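PDB 5KU7: TIR-NB-LRR type resistance protein RPV1 from Vitis rotundifolia, which belongs to the intracellular TIR-NB-LRR class of plant resistance proteins and is represented by its TIR domain, a flavodoxin-like fold built round a parallel sheet. Local coordinates for residues D9-F14 / P52-A57; R43-R46 / I50-E53; H107-E112 / E139-S144; G121-W126 / R132-L137. One frame throughout, in Å; residues are numbered along the deposited sequence.

Interaction 1 of 4, residues D9-F14 / P52-A57; sequences DVFLSF and PELLKA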
loop_
_atom_site.group_PDB
_atom_site.type_symbol
_atom_site.label_atom_id
_atom_site.label_comp_id
_atom_site.label_asym_id
_atom_site.label_seq_id
_atom_site.Cartn_x
_atom_site.Cartn_y
_atom_site.Cartn_z
ATOM N N ASP A 9 9.994 18.923 7.424
ATOM C CA ASP A 9 10.820 17.969 8.156
ATOM C C ASP A 9 11.406 16.924 7.211
ATOM O O ASP A 9 12.555 16.513 7.345
ATOM C CB ASP A 9 9.997 17.328 9.261
ATOM C CG ASP A 9 9.579 18.339 10.304
ATOM O OD1 ASP A 9 10.448 19.130 10.731
ATOM O OD2 ASP A 9 8.385 18.387 10.659
ATOM N N VAL A 10 10.601 16.521 6.236
ATOM C CA VAL A 10 10.984 15.489 5.292
ATOM C C VAL A 10 10.613 15.835 3.848
ATOM O O VAL A 10 9.487 16.261 3.554
ATOM C CB VAL A 10 10.328 14.146 5.651
ATOM C CG1 VAL A 10 10.478 13.152 4.503
ATOM C CG2 VAL A 10 10.936 13.598 6.934
ATOM N N PHE A 11 11.579 15.659 2.954
ATOM C CA PHE A 11 11.306 15.670 1.521
ATOM C C PHE A 11 11.242 14.218 1.055
ATOM O O PHE A 11 12.193 13.452 1.248
ATOM C CB PHE A 11 12.377 16.466 0.746
ATOM C CG PHE A 11 12.188 16.453 -0.744
ATOM C CD1 PHE A 11 12.733 15.440 -1.517
ATOM C CD2 PHE A 11 11.464 17.458 -1.381
ATOM C CE1 PHE A 11 12.556 15.417 -2.900
ATOM C CE2 PHE A 11 11.291 17.447 -2.763
ATOM C CZ PHE A 11 11.838 16.421 -3.518
ATOM N N LEU A 12 10.108 13.845 0.469
ATOM C CA LEU A 12 9.890 12.502 -0.059
ATOM C C LEU A 12 10.332 12.353 -1.506
ATOM O O LEU A 12 9.655 12.841 -2.407
ATOM C CB LEU A 12 8.414 12.141 0.013
ATOM C CG LEU A 12 8.026 11.147 1.069
ATOM C CD1 LEU A 12 6.527 10.878 0.971
ATOM C CD2 LEU A 12 8.866 9.896 0.812
ATOM N N SER A 13 11.430 11.644 -1.738
ATOM C CA SER A 13 11.863 11.360 -3.101
ATOM C C SER A 13 11.465 9.939 -3.505
ATOM O O SER A 13 11.794 8.974 -2.824
ATOM C CB SER A 13 13.372 11.566 -3.231
ATOM O OG SER A 13 13.864 11.153 -4.493
ATOM N N PHE A 14 10.765 9.823 -4.625
ATOM C CA PHE A 14 10.212 8.550 -5.059
ATOM C C PHE A 14 10.046 8.564 -6.571
ATOM O O PHE A 14 10.032 9.622 -7.197
ATOM C CB PHE A 14 8.864 8.296 -4.380
ATOM C CG PHE A 14 7.809 9.344 -4.716
ATOM C CD1 PHE A 14 7.850 10.607 -4.134
ATOM C CD2 PHE A 14 6.797 9.064 -5.617
ATOM C CE1 PHE A 14 6.899 11.563 -4.437
ATOM C CE2 PHE A 14 5.837 10.029 -5.947
ATOM C CZ PHE A 14 5.882 11.272 -5.354
ATOM N N PRO A 52 12.634 24.011 -10.374
ATOM C CA PRO A 52 13.302 24.776 -9.322
ATOM C C PRO A 52 12.577 24.695 -7.992
ATOM O O PRO A 52 13.240 24.718 -6.964
ATOM C CB PRO A 52 13.287 26.219 -9.865
ATOM C CG PRO A 52 13.228 26.057 -11.338
ATOM C CD PRO A 52 12.389 24.826 -11.574
ATOM N N GLU A 53 11.248 24.638 -8.012
ATOM C CA GLU A 53 10.460 24.491 -6.788
ATOM C C GLU A 53 10.886 23.234 -6.002
ATOM O O GLU A 53 10.865 23.224 -4.767
ATOM C CB GLU A 53 8.954 24.430 -7.115
ATOM C CG GLU A 53 8.076 23.907 -5.960
ATOM C CD GLU A 53 6.578 23.780 -6.303
ATOM O OE1 GLU A 53 6.134 24.383 -7.305
ATOM O OE2 GLU A 53 5.848 23.081 -5.552
ATOM N N LEU A 54 11.292 22.188 -6.717
ATOM C CA LEU A 54 11.682 20.938 -6.079
ATOM C C LEU A 54 13.056 21.032 -5.408
ATOM O O LEU A 54 13.248 20.544 -4.282
ATOM C CB LEU A 54 11.676 19.792 -7.094
ATOM C CG LEU A 54 10.322 19.245 -7.582
ATOM C CD1 LEU A 54 10.503 18.027 -8.479
ATOM C CD2 LEU A 54 9.408 18.898 -6.407
ATOM N N LEU A 55 14.007 21.650 -6.106
ATOM C CA LEU A 55 15.345 21.832 -5.569
ATOM C C LEU A 55 15.280 22.748 -4.351
ATOM O O LEU A 55 15.990 22.542 -3.369
ATOM C CB LEU A 55 16.303 22.402 -6.626
ATOM C CG LEU A 55 16.615 21.560 -7.875
ATOM C CD1 LEU A 55 17.651 22.238 -8.762
ATOM C CD2 LEU A 55 17.045 20.148 -7.535
ATOM N N LYS A 56 14.432 23.771 -4.429
ATOM C CA LYS A 56 14.224 24.669 -3.298
ATOM C C LYS A 56 13.631 23.876 -2.129
ATOM O O LYS A 56 14.015 24.046 -0.978
ATOM C CB LYS A 56 13.304 25.824 -3.687
ATOM C CG LYS A 56 13.327 27.010 -2.735
ATOM C CD LYS A 56 12.561 28.187 -3.312
ATOM C CE LYS A 56 12.570 29.376 -2.362
ATOM N NZ LYS A 56 11.798 29.105 -1.121
ATOM N N ALA A 57 12.690 23.003 -2.446
ATOM C CA ALA A 57 11.991 22.222 -1.436
ATOM C C ALA A 57 12.949 21.327 -0.640
ATOM O O ALA A 57 12.879 21.255 0.593
ATOM C CB ALA A 57 10.912 21.385 -2.098
#
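F11 on the central parallel sheet of this TIR domain meets A57 and L54 of helix 52-59 in a compact example of strand-to-helix packing. F11 lies on strand 8-14, and its CB points toward the helix. With CG anti to the backbone N (chi1 177°), the ring is carried out to the helix, where CD2 and CE2 do the touching. Its CE2 lies 4.0 Å from CB of A57, and CD2 of the same ring approaches that methyl equally closely. A turn back along the helix, the backbone O of L54 is 4.0 Å from CE2 of F11, while CD2 of L54 stands a little farther off at 4.4 Å from the same ring atom. Both approaches to the ring are oblique. The contact is thus wholly van der Waals, small in area but buried, and the helix backbone comes near the ring at L54 O, consistent with the small side chain of A57 beside it. Around this pair, F39 of strand 38-39 lays its ring nearly parallel to that of F11 and also touches L54 and A57. F11 also forms backbone hydrogen bonds with S63 and V65 of strand 61-68, and its side chain touches S61 and S64.

Interaction 2 of 4, residues R43-R46 / I50-E53; sequences RLRR and IAPE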
loop_
_atom_site.group_PDB
_atom_site.type_symbol
_atom_site.label_atom_id
_atom_site.label_comp_id
_atom_site.label_asym_id
_atom_site.label_seq_id
_atom_site.Cartn_x
_atom_site.Cartn_y
_atom_site.Cartn_z
ATOM N N ARG A 43 2.261 17.871 -8.005
ATOM C CA ARG A 43 1.961 18.825 -9.067
ATOM C C ARG A 43 2.265 18.256 -10.440
ATOM O O ARG A 43 3.124 17.394 -10.600
ATOM C CB ARG A 43 2.748 20.143 -8.888
ATOM C CG ARG A 43 2.638 20.774 -7.513
ATOM C CD ARG A 43 1.204 21.105 -7.172
ATOM N NE ARG A 43 1.075 22.316 -6.361
ATOM C CZ ARG A 43 0.674 22.329 -5.092
ATOM N NH1 ARG A 43 0.359 21.188 -4.485
ATOM N NH2 ARG A 43 0.583 23.480 -4.435
ATOM N N LEU A 44 1.547 18.755 -11.434
ATOM C CA LEU A 44 1.848 18.460 -12.817
ATOM C C LEU A 44 3.101 19.222 -13.201
ATOM O O LEU A 44 3.205 20.436 -12.979
ATOM C CB LEU A 44 0.685 18.847 -13.733
ATOM C CG LEU A 44 1.015 18.730 -15.214
ATOM C CD1 LEU A 44 1.125 17.275 -15.597
ATOM C CD2 LEU A 44 -0.009 19.457 -16.084
ATOM N N ARG A 45 4.056 18.518 -13.787
ATOM C CA ARG A 45 5.296 19.156 -14.163
ATOM C C ARG A 45 5.706 18.677 -15.534
ATOM O O ARG A 45 5.491 17.520 -15.887
ATOM C CB ARG A 45 6.392 18.866 -13.147
ATOM C CG ARG A 45 5.979 19.123 -11.711
ATOM C CD ARG A 45 7.177 19.483 -10.866
ATOM N NE ARG A 45 6.803 19.626 -9.467
ATOM C CZ ARG A 45 6.557 20.776 -8.861
ATOM N NH1 ARG A 45 6.639 21.925 -9.533
ATOM N NH2 ARG A 45 6.231 20.771 -7.579
ATOM N N ARG A 46 6.282 19.578 -16.314
ATOM C CA ARG A 46 6.804 19.191 -17.605
ATOM C C ARG A 46 8.116 19.926 -17.826
ATOM O O ARG A 46 8.601 20.623 -16.933
ATOM C CB ARG A 46 5.760 19.449 -18.708
ATOM C CG ARG A 46 5.700 20.841 -19.314
ATOM C CD ARG A 46 4.623 20.884 -20.423
ATOM N NE ARG A 46 4.587 22.152 -21.157
ATOM C CZ ARG A 46 3.681 22.465 -22.086
ATOM N NH1 ARG A 46 2.719 21.606 -22.399
ATOM N NH2 ARG A 46 3.730 23.642 -22.702
ATOM N N ILE A 50 14.659 19.557 -14.198
ATOM C CA ILE A 50 13.914 19.422 -12.953
ATOM C C ILE A 50 13.434 20.790 -12.471
ATOM O O ILE A 50 14.126 21.798 -12.649
ATOM C CB ILE A 50 14.767 18.754 -11.881
ATOM C CG1 ILE A 50 13.913 18.416 -10.671
ATOM C CG2 ILE A 50 15.919 19.661 -11.477
ATOM C CD1 ILE A 50 14.674 17.649 -9.616
ATOM N N ALA A 51 12.239 20.815 -11.886
ATOM C CA ALA A 51 11.618 22.052 -11.432
ATOM C C ALA A 51 12.376 22.694 -10.274
ATOM O O ALA A 51 12.722 22.019 -9.309
ATOM C CB ALA A 51 10.174 21.797 -11.037
ATOM N N PRO A 52 12.634 24.011 -10.374
ATOM C CA PRO A 52 13.302 24.776 -9.322
ATOM C C PRO A 52 12.577 24.695 -7.992
ATOM O O PRO A 52 13.240 24.718 -6.964
ATOM C CB PRO A 52 13.287 26.219 -9.865
ATOM C CG PRO A 52 13.228 26.057 -11.338
ATOM C CD PRO A 52 12.389 24.826 -11.574
ATOM N N GLU A 53 11.248 24.638 -8.012
ATOM C CA GLU A 53 10.460 24.491 -6.788
ATOM C C GLU A 53 10.886 23.234 -6.002
ATOM O O GLU A 53 10.865 23.224 -4.767
ATOM C CB GLU A 53 8.954 24.430 -7.115
ATOM C CG GLU A 53 8.076 23.907 -5.960
ATOM C CD GLU A 53 6.578 23.780 -6.303
ATOM O OE1 GLU A 53 6.134 24.383 -7.305
ATOM O OE2 GLU A 53 5.848 23.081 -5.552
#
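R45 and E53 are brought together by their torsions: CG of R45 stands anti to its carbonyl carbon (chi1 -50°) and the chain then runs extended to NE, while E53 sends CG anti to the backbone N and continues extended to its carboxylate. The two side chains cross at about a right angle, and so do their flat ends, with guanidinium and carboxylate planes 89° apart. NH2 of R45 gives the sound bond of this salt bridge, 3.1 Å to OE2 of E53 with an N-H...O angle of 161°. That oxygen lies close to the guanidinium plane, yet the nitrogen meets it from above the carboxylate plane, far from the coplanar two-point pairing that these groups can form. A second bond, from NH1 of R45 to OE1 of E53, is weak at 3.4 Å. Nearer the backbone, CD of R45 rests 3.8 Å from CB of A51, the N-cap residue of the helix, and CB of R43 lies over one face of the guanidinium. R43 also brings its NE within 4.9 Å of OE2 of E53, which probably adds to the positive field round the carboxylate. The contact ties the surface loop after strand 38-39 to the first turn of helix 52-59. NH2 of R45 has its stronger partner in D41, a salt bridge beside which E53 comes second, and W77 of helix 76-91 packs against the R45 side chain.

Interaction 3 of 4, residues H107-E112 / E139-S144; sequences HVRKQE and EAANLS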
loop_
_atom_site.group_PDB
_atom_site.type_symbol
_atom_site.label_atom_id
_atom_site.label_comp_id
_atom_site.label_asym_id
_atom_site.label_seq_id
_atom_site.Cartn_x
_atom_site.Cartn_y
_atom_site.Cartn_z
ATOM N N HIS A 107 22.137 -3.415 -5.617
ATOM C CA HIS A 107 21.802 -3.025 -6.994
ATOM C C HIS A 107 21.836 -1.503 -7.123
ATOM O O HIS A 107 22.321 -0.959 -8.116
ATOM C CB HIS A 107 20.412 -3.535 -7.410
ATOM C CG HIS A 107 20.344 -5.019 -7.614
ATOM N ND1 HIS A 107 19.224 -5.652 -8.108
ATOM C CD2 HIS A 107 21.259 -5.994 -7.389
ATOM C CE1 HIS A 107 19.453 -6.951 -8.189
ATOM N NE2 HIS A 107 20.680 -7.185 -7.757
ATOM N N VAL A 108 21.336 -0.819 -6.100
ATOM C CA VAL A 108 21.379 0.632 -6.090
ATOM C C VAL A 108 22.795 1.112 -5.942
ATOM O O VAL A 108 23.252 1.947 -6.711
ATOM C CB VAL A 108 20.551 1.227 -4.939
ATOM C CG1 VAL A 108 20.605 2.753 -4.985
ATOM C CG2 VAL A 108 19.124 0.742 -5.024
ATOM N N ARG A 109 23.500 0.528 -4.977
ATOM C CA ARG A 109 24.849 0.952 -4.629
ATOM C C ARG A 109 25.780 0.780 -5.812
ATOM O O ARG A 109 26.662 1.609 -6.050
ATOM C CB ARG A 109 25.357 0.151 -3.418
ATOM C CG ARG A 109 26.612 0.697 -2.754
ATOM C CD ARG A 109 26.943 -0.060 -1.453
ATOM N NE ARG A 109 27.195 -1.484 -1.680
ATOM C CZ ARG A 109 26.350 -2.460 -1.349
ATOM N NH1 ARG A 109 25.191 -2.178 -0.758
ATOM N NH2 ARG A 109 26.672 -3.725 -1.601
ATOM N N LYS A 110 25.575 -0.304 -6.550
ATOM C CA LYS A 110 26.485 -0.673 -7.623
ATOM C C LYS A 110 25.866 -0.478 -9.006
ATOM O O LYS A 110 26.516 -0.729 -10.009
ATOM C CB LYS A 110 26.949 -2.127 -7.450
ATOM C CG LYS A 110 27.675 -2.380 -6.121
ATOM C CD LYS A 110 28.346 -3.749 -6.038
ATOM C CE LYS A 110 27.390 -4.923 -6.046
ATOM N NZ LYS A 110 28.181 -6.204 -5.999
ATOM N N GLN A 111 24.612 -0.033 -9.050
ATOM C CA GLN A 111 23.889 0.126 -10.310
ATOM C C GLN A 111 23.858 -1.169 -11.097
ATOM O O GLN A 111 24.270 -1.206 -12.257
ATOM C CB GLN A 111 24.521 1.224 -11.162
ATOM C CG GLN A 111 24.353 2.594 -10.568
ATOM C CD GLN A 111 25.572 3.006 -9.772
ATOM O OE1 GLN A 111 26.649 3.159 -10.330
ATOM N NE2 GLN A 111 25.410 3.183 -8.461
ATOM N N GLU A 112 23.405 -2.235 -10.442
ATOM C CA GLU A 112 23.161 -3.516 -11.096
ATOM C C GLU A 112 21.662 -3.726 -11.253
ATOM O O GLU A 112 20.867 -2.866 -10.869
ATOM C CB GLU A 112 23.795 -4.662 -10.303
ATOM C CG GLU A 112 25.318 -4.594 -10.274
ATOM C CD GLU A 112 25.965 -5.584 -9.301
ATOM O OE1 GLU A 112 25.233 -6.289 -8.564
ATOM O OE2 GLU A 112 27.217 -5.664 -9.290
ATOM N N GLU A 139 26.533 6.693 -2.749
ATOM C CA GLU A 139 26.573 7.314 -1.425
ATOM C C GLU A 139 25.261 7.097 -0.655
ATOM O O GLU A 139 25.262 6.676 0.504
ATOM C CB GLU A 139 26.880 8.810 -1.546
ATOM C CG GLU A 139 28.313 9.104 -1.986
ATOM C CD GLU A 139 28.631 10.583 -2.015
ATOM O OE1 GLU A 139 27.747 11.392 -1.678
ATOM O OE2 GLU A 139 29.777 10.940 -2.358
ATOM N N ALA A 140 24.142 7.378 -1.317
ATOM C CA ALA A 140 22.835 7.270 -0.682
ATOM C C ALA A 140 22.583 5.852 -0.161
ATOM O O ALA A 140 22.020 5.682 0.917
ATOM C CB ALA A 140 21.758 7.671 -1.646
ATOM N N ALA A 141 23.013 4.849 -0.923
ATOM C CA ALA A 141 22.743 3.454 -0.584
ATOM C C ALA A 141 23.631 2.949 0.554
ATOM O O ALA A 141 23.389 1.875 1.107
ATOM C CB ALA A 141 22.921 2.574 -1.810
ATOM N N ASN A 142 24.662 3.717 0.900
ATOM C CA ASN A 142 25.530 3.338 2.011
ATOM C C ASN A 142 25.109 3.993 3.306
ATOM O O ASN A 142 25.714 3.765 4.343
ATOM C CB ASN A 142 26.981 3.695 1.723
ATOM C CG ASN A 142 27.737 2.562 1.080
ATOM O OD1 ASN A 142 27.967 2.557 -0.125
ATOM N ND2 ASN A 142 28.132 1.590 1.887
ATOM N N LEU A 143 24.059 4.799 3.244
ATOM C CA LEU A 143 23.473 5.347 4.454
ATOM C C LEU A 143 22.629 4.247 5.064
ATOM O O LEU A 143 22.053 3.443 4.336
ATOM C CB LEU A 143 22.637 6.579 4.135
ATOM C CG LEU A 143 23.391 7.690 3.401
ATOM C CD1 LEU A 143 22.432 8.804 3.036
ATOM C CD2 LEU A 143 24.502 8.211 4.283
ATOM N N SER A 144 22.541 4.196 6.385
ATOM C CA SER A 144 21.769 3.132 7.011
ATOM C C SER A 144 20.287 3.362 6.756
ATOM O O SER A 144 19.755 4.444 7.021
ATOM C CB SER A 144 22.047 3.034 8.514
ATOM O OG SER A 144 21.492 4.125 9.216
#
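R109 begins its contact with helix 130-141 at the root of its side chain: CB lies 3.8 Å from CB of A141, and the R109 CA is just as near that methyl. With CG anti to the backbone N (chi1 -167°), the chain heads past A141 toward N142. CG and CD pass across the end of that side chain, CD being 3.7 Å from CG of N142. Beyond CD the chain bends, and the guanidinium plane ends up 61° from that of the N142 amide. The two side chains cross roughly at right angles. Here the last turns of two helices, 105-110 and 130-141, meet on one side of the TIR-domain sheet; CA of R109 and CA of A141 are only 5.2 Å apart, an approach consistent with the small side chain of A141. V108 completes the apolar part, its CG1 3.9 Å from CB of A141; F100 of strand 95-101 touches both. Helix 105-110 finishes in a Schellman motif with Q111, at positive phi, as its C-prime residue: E112 N bonds to H107 O, and Q111 N weakly to V108 O. The Q111 side chain folds back over this end, giving a 3.0 Å hydrogen bond from NE2 to V108 O, the donor tilted 16° from the carbonyl plane.

Interaction 4 of 4, residues G121-W126 / R132-L137; sequences GYEENW and RWRTAL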
loop_
_atom_site.group_PDB
_atom_site.type_symbol
_atom_site.label_atom_id
_atom_site.label_comp_id
_atom_site.label_asym_id
_atom_site.label_seq_id
_atom_site.Cartn_x
_atom_site.Cartn_y
_atom_site.Cartn_z
ATOM N N GLY A 121 20.786 3.185 -20.949
ATOM C CA GLY A 121 20.056 4.128 -21.776
ATOM C C GLY A 121 20.580 5.553 -21.702
ATOM O O GLY A 121 20.369 6.345 -22.624
ATOM N N TYR A 122 21.296 5.880 -20.631
ATOM C CA TYR A 122 21.822 7.237 -20.470
ATOM C C TYR A 122 23.107 7.459 -21.268
ATOM O O TYR A 122 23.479 8.600 -21.556
ATOM C CB TYR A 122 22.074 7.532 -18.990
ATOM C CG TYR A 122 20.797 7.641 -18.195
ATOM C CD1 TYR A 122 19.644 8.159 -18.771
ATOM C CD2 TYR A 122 20.733 7.204 -16.884
ATOM C CE1 TYR A 122 18.466 8.253 -18.056
ATOM C CE2 TYR A 122 19.549 7.288 -16.160
ATOM C CZ TYR A 122 18.423 7.817 -16.754
ATOM O OH TYR A 122 17.251 7.912 -16.044
ATOM N N GLU A 123 23.748 6.358 -21.651
ATOM C CA GLU A 123 25.074 6.381 -22.267
ATOM C C GLU A 123 25.199 7.308 -23.473
ATOM O O GLU A 123 26.222 7.972 -23.646
ATOM C CB GLU A 123 25.477 4.966 -22.679
ATOM C CG GLU A 123 25.830 4.073 -21.506
ATOM C CD GLU A 123 27.063 4.544 -20.755
ATOM O OE1 GLU A 123 27.819 5.383 -21.297
ATOM O OE2 GLU A 123 27.265 4.080 -19.611
ATOM N N GLU A 124 24.165 7.351 -24.305
ATOM C CA GLU A 124 24.290 8.020 -25.592
ATOM C C GLU A 124 23.945 9.509 -25.561
ATOM O O GLU A 124 24.496 10.278 -26.340
ATOM C CB GLU A 124 23.414 7.317 -26.630
ATOM C CG GLU A 124 21.922 7.446 -26.378
ATOM C CD GLU A 124 21.093 6.832 -27.491
ATOM O OE1 GLU A 124 21.673 6.170 -28.381
ATOM O OE2 GLU A 124 19.857 7.018 -27.477
ATOM N N ASN A 125 23.059 9.930 -24.664
ATOM C CA ASN A 125 22.619 11.326 -24.673
ATOM C C ASN A 125 22.802 12.061 -23.351
ATOM O O ASN A 125 22.570 13.269 -23.279
ATOM C CB ASN A 125 21.152 11.419 -25.102
ATOM C CG ASN A 125 20.943 11.041 -26.557
ATOM O OD1 ASN A 125 21.821 11.246 -27.396
ATOM N ND2 ASN A 125 19.772 10.496 -26.866
ATOM N N TRP A 126 23.224 11.341 -22.314
ATOM C CA TRP A 126 23.343 11.918 -20.973
ATOM C C TRP A 126 24.621 11.453 -20.288
ATOM O O TRP A 126 24.711 11.401 -19.060
ATOM C CB TRP A 126 22.116 11.565 -20.132
ATOM C CG TRP A 126 20.854 12.171 -20.682
ATOM C CD1 TRP A 126 19.945 11.574 -21.513
ATOM C CD2 TRP A 126 20.373 13.502 -20.455
ATOM N NE1 TRP A 126 18.928 12.451 -21.812
ATOM C CE2 TRP A 126 19.165 13.640 -21.171
ATOM C CE3 TRP A 126 20.845 14.592 -19.712
ATOM C CZ2 TRP A 126 18.420 14.823 -21.163
ATOM C CZ3 TRP A 126 20.102 15.769 -19.705
ATOM C CH2 TRP A 126 18.904 15.873 -20.425
ATOM N N ARG A 132 28.137 11.891 -11.545
ATOM C CA ARG A 132 27.554 12.431 -10.314
ATOM C C ARG A 132 26.288 11.664 -9.912
ATOM O O ARG A 132 25.922 11.604 -8.730
ATOM C CB ARG A 132 27.271 13.926 -10.467
ATOM C CG ARG A 132 28.563 14.739 -10.507
ATOM C CD ARG A 132 28.356 16.222 -10.278
ATOM N NE ARG A 132 27.858 16.472 -8.931
ATOM C CZ ARG A 132 27.914 17.649 -8.319
ATOM N NH1 ARG A 132 28.488 18.687 -8.918
ATOM N NH2 ARG A 132 27.427 17.773 -7.091
ATOM N N TRP A 133 25.624 11.090 -10.914
ATOM C CA TRP A 133 24.447 10.262 -10.700
ATOM C C TRP A 133 24.872 8.977 -10.003
ATOM O O TRP A 133 24.284 8.581 -8.995
ATOM C CB TRP A 133 23.752 9.942 -12.025
ATOM C CG TRP A 133 22.830 11.005 -12.537
ATOM C CD1 TRP A 133 22.345 12.082 -11.847
ATOM C CD2 TRP A 133 22.276 11.094 -13.858
ATOM N NE1 TRP A 133 21.526 12.837 -12.661
ATOM C CE2 TRP A 133 21.468 12.250 -13.898
ATOM C CE3 TRP A 133 22.384 10.308 -15.012
ATOM C CZ2 TRP A 133 20.775 12.637 -15.048
ATOM C CZ3 TRP A 133 21.691 10.697 -16.155
ATOM C CH2 TRP A 133 20.901 11.850 -16.162
ATOM N N ARG A 134 25.908 8.337 -10.549
ATOM C CA ARG A 134 26.442 7.097 -9.992
ATOM C C ARG A 134 26.942 7.337 -8.575
ATOM O O ARG A 134 26.794 6.494 -7.689
ATOM C CB ARG A 134 27.588 6.549 -10.852
ATOM C CG ARG A 134 27.190 6.157 -12.266
ATOM C CD ARG A 134 28.179 5.164 -12.873
ATOM N NE ARG A 134 27.567 3.840 -12.912
ATOM C CZ ARG A 134 27.094 3.253 -14.008
ATOM N NH1 ARG A 134 27.193 3.860 -15.187
ATOM N NH2 ARG A 134 26.533 2.046 -13.922
ATOM N N THR A 135 27.554 8.493 -8.372
ATOM C CA THR A 135 28.078 8.846 -7.067
ATOM C C THR A 135 26.946 9.031 -6.053
ATOM O O THR A 135 27.016 8.539 -4.923
ATOM C CB THR A 135 28.928 10.118 -7.151
ATOM O OG1 THR A 135 30.163 9.805 -7.797
ATOM C CG2 THR A 135 29.217 10.668 -5.774
ATOM N N ALA A 136 25.890 9.721 -6.467
ATOM C CA ALA A 136 24.773 10.004 -5.568
ATOM C C ALA A 136 24.014 8.724 -5.158
ATOM O O ALA A 136 23.583 8.588 -4.006
ATOM C CB ALA A 136 23.840 10.998 -6.202
ATOM N N LEU A 137 23.851 7.799 -6.103
ATOM C CA LEU A 137 23.237 6.506 -5.809
ATOM C C LEU A 137 24.088 5.732 -4.817
ATOM O O LEU A 137 23.594 5.269 -3.790
ATOM C CB LEU A 137 23.050 5.682 -7.084
ATOM C CG LEU A 137 21.936 6.137 -8.019
ATOM C CD1 LEU A 137 22.011 5.370 -9.334
ATOM C CD2 LEU A 137 20.562 5.972 -7.361
#
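The backbone O of Y122 is gripped twice, by W126 N at 2.9 Å and, weakly, by N125 N. The chain turns here after helix 113-122, and Y122 and W126 both point CB toward W133. The far corner of the W133 indole, at CZ3, meets both the Y122 ring and CB of W126. CZ3 sits over one face of the Y122 ring, offset toward the rim and 3.7 Å from Y122 CD2, while W133 CE3 follows at 4.0 Å from the same atom. The six-membered ring of W133 and the Y122 ring have centroids 4.9 Å apart and planes at 53°, an edge-to-face pair that is tilted well short of perpendicular. W126 adds its CB, 4.1 Å from CZ3 of W133. In the TIR fold this Y122-W133 pair, with W126 beside it, joins the end of helix 113-122 and the turn after it to helix 130-141, closing a short helix-loop-helix connection. The torsion that places CG of W133 anti to its carbonyl carbon (chi1 -83°) helps set the indole toward this turn, and D80 of helix 76-91 accepts a hydrogen bond from NE1. Y122 OH is bonded in turn to the backbone O of A73. At the exposed side, OE2 of E123 comes near the edge of the R134 guanidinium, 4.4 Å from NH1, too far for a salt bridge; R134 uses its NE to bond Q111 and makes a cation-pi contact with F119.

Interaction 1 is the wholly buried contact, interaction 2 lies on the surface, and interactions 3 and 4 are partly buried; the chemistry changes accordingly. The core contact rests on van der Waals packing, with no polar bond between the segments, whereas the surface one relies on a salt bridge. Interactions 1 and 2 share helix 52-59, one using its inner side and the other its first turn, and they touch where L54 packs on R45. Interactions 3 and 4 likewise share helix 130-141: a small alanine sits where the backbones come close at 107-112 / 139-144, while large aromatic rings fill a wider gap at 121-126 / 132-137. A probable hydrogen bond from R134 to Q111 joins them. Interactions 1 and 3 lie on opposite sides of the chain's centre.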